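Local atomic coordinates of iron uptake protein A2 (Synechocystis sp., PDB entry 2VOZ), a protein that binds ferric iron in the periplasm, probably as a substrate-binding subunit of an ABC transporter that imports iron. Residues Glu300-Ile304 with Pro305-Ile309. Sequence-based numbering, arbitrary orientation. Where two conformers were deposited one is given.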
loop_
_atom_site.group_PDB
_atom_site.type_symbol
_atom_site.label_atom_id
_atom_site.label_comp_id
_atom_site.label_asym_id
_atom_site.label_seq_id
_atom_site.Cartn_x
_atom_site.Cartn_y
_atom_site.Cartn_z
ATOM N N GLU B 300 -20.257 -3.651 4.925
ATOM C CA GLU B 300 -21.616 -3.356 4.430
ATOM C C GLU B 300 -22.393 -4.649 4.373
ATOM O O GLU B 300 -21.829 -5.726 4.588
ATOM C CB GLU B 300 -21.556 -2.727 3.021
ATOM C CG GLU B 300 -21.294 -1.228 3.024
ATOM C CD GLU B 300 -20.530 -0.712 1.780
ATOM O OE1 GLU B 300 -20.252 0.506 1.727
ATOM O OE2 GLU B 300 -20.203 -1.491 0.841
ATOM N N TYR B 301 -23.702 -4.547 4.093
ATOM C CA TYR B 301 -24.522 -5.750 3.947
ATOM C C TYR B 301 -24.601 -6.118 2.472
ATOM O O TYR B 301 -24.715 -5.232 1.604
ATOM C CB TYR B 301 -25.942 -5.478 4.404
ATOM C CG TYR B 301 -26.104 -5.009 5.817
ATOM C CD1 TYR B 301 -26.058 -3.631 6.145
ATOM C CD2 TYR B 301 -26.328 -5.933 6.850
ATOM C CE1 TYR B 301 -26.246 -3.195 7.465
ATOM C CE2 TYR B 301 -26.512 -5.498 8.178
ATOM C CZ TYR B 301 -26.477 -4.133 8.463
ATOM O OH TYR B 301 -26.676 -3.674 9.746
ATOM N N PRO B 302 -24.625 -7.425 2.168
ATOM C CA PRO B 302 -24.974 -7.795 0.788
ATOM C C PRO B 302 -26.384 -7.374 0.466
ATOM O O PRO B 302 -27.206 -7.151 1.382
ATOM C CB PRO B 302 -24.913 -9.342 0.802
ATOM C CG PRO B 302 -24.009 -9.673 1.993
ATOM C CD PRO B 302 -24.356 -8.608 3.020
ATOM N N VAL B 303 -26.662 -7.242 -0.826
ATOM C CA VAL B 303 -28.047 -6.984 -1.232
ATOM C C VAL B 303 -28.779 -8.293 -1.393
ATOM O O VAL B 303 -30.010 -8.302 -1.434
ATOM C CB VAL B 303 -28.159 -6.123 -2.519
ATOM C CG1 VAL B 303 -27.588 -4.693 -2.251
ATOM C CG2 VAL B 303 -27.416 -6.771 -3.688
ATOM N N ILE B 304 -28.027 -9.386 -1.506
ATOM C CA ILE B 304 -28.667 -10.703 -1.697
ATOM C C ILE B 304 -28.948 -11.365 -0.361
ATOM O O ILE B 304 -28.032 -11.604 0.409
ATOM C CB ILE B 304 -27.796 -11.650 -2.576
ATOM C CG1 ILE B 304 -27.452 -11.016 -3.935
ATOM C CG2 ILE B 304 -28.500 -13.021 -2.770
ATOM C CD1 ILE B 304 -28.602 -10.510 -4.734
ATOM N N PRO B 305 -30.237 -11.680 -0.082
ATOM C CA PRO B 305 -30.597 -12.439 1.112
ATOM C C PRO B 305 -29.900 -13.786 1.160
ATOM O O PRO B 305 -29.719 -14.420 0.115
ATOM C CB PRO B 305 -32.114 -12.635 0.939
ATOM C CG PRO B 305 -32.533 -11.388 0.219
ATOM C CD PRO B 305 -31.438 -11.271 -0.836
ATOM N N GLY B 306 -29.470 -14.184 2.351
ATOM C CA GLY B 306 -28.842 -15.495 2.523
ATOM C C GLY B 306 -27.322 -15.465 2.434
ATOM O O GLY B 306 -26.670 -16.388 2.937
ATOM N N VAL B 307 -26.753 -14.400 1.837
ATOM C CA VAL B 307 -25.302 -14.263 1.748
ATOM C C VAL B 307 -24.760 -13.854 3.121
ATOM O O VAL B 307 -25.285 -12.918 3.728
ATOM C CB VAL B 307 -24.893 -13.242 0.674
ATOM C CG1 VAL B 307 -23.325 -12.964 0.757
ATOM C CG2 VAL B 307 -25.331 -13.721 -0.741
ATOM N N PRO B 308 -23.782 -14.616 3.663
ATOM C CA PRO B 308 -23.296 -14.341 5.027
ATOM C C PRO B 308 -22.834 -12.915 5.192
ATOM O O PRO B 308 -22.170 -12.364 4.299
ATOM C CB PRO B 308 -22.105 -15.266 5.160
ATOM C CG PRO B 308 -22.501 -16.427 4.313
ATOM C CD PRO B 308 -23.119 -15.802 3.097
ATOM N N ILE B 309 -23.214 -12.344 6.327
ATOM C CA ILE B 309 -22.871 -10.986 6.715
ATOM C C ILE B 309 -21.692 -11.008 7.683
ATOM O O ILE B 309 -21.575 -11.934 8.505
ATOM C CB ILE B 309 -24.090 -10.330 7.428
ATOM C CG1 ILE B 309 -25.268 -10.275 6.449
ATOM C CG2 ILE B 309 -23.717 -8.925 7.932
ATOM C CD1 ILE B 309 -26.635 -10.060 7.137
HETATM O O HOH W 1 -27.280 -11.227 3.034
#
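The ring of Pro302 and the side chain of Val307 meet where the chain doubles back after strand 301-302, and around them the loop 300-309 shows how the two arms of a turn without regular strand pairing can meet mainly through apolar contacts. Pro302 CG comes to 3.6 Å from Val307 CG1, a branch directed at the proline because it stands anti to the Val307 backbone N (chi1 172°). The other branch of the valine goes to the turn itself: Val307 CG2 lies 3.7 Å from Ile304 CB. Farther along, Pro302 CD touches Ile309 CG1 at 3.9 Å. Two methyls of Ile309, the CG2 branch and the CD1 tip, approach the Tyr301 ring obliquely, each lying 4.1 Å from Tyr301 CD2.

The polar part is slight. Residues Ile304 to Val307 form a type II beta turn with Pro305 and Gly306 at its corners; Gly306 takes the positive phi (94°) that such a turn needs at its third position, one that glycine adopts readily. The closing bond, Val307 N to Ile304 O, is weak at 3.4 Å though fairly straight. Ile304 O also accepts a hydrogen bond from a water at 2.8 Å, and the same water donates to Val307 O at 2.7 Å, tying together the two ends of the turn.

Outside the loop, Gln291 of helix 288-297 accepts from the backbone N of both Val303 and Ile304, while Gln128 of strand 124-136 pairs with the Tyr301 backbone. The Tyr301 side chain lies about 7 Å from that of Tyr225, a residue of the iron-binding site, empty in this apo form. With one weak direct bond and one water bridge, the contact itself is largely proline and branched aliphatic packing, whereas polar bonds to helix and sheet also hold the loop as the chain passes toward helix 311-314.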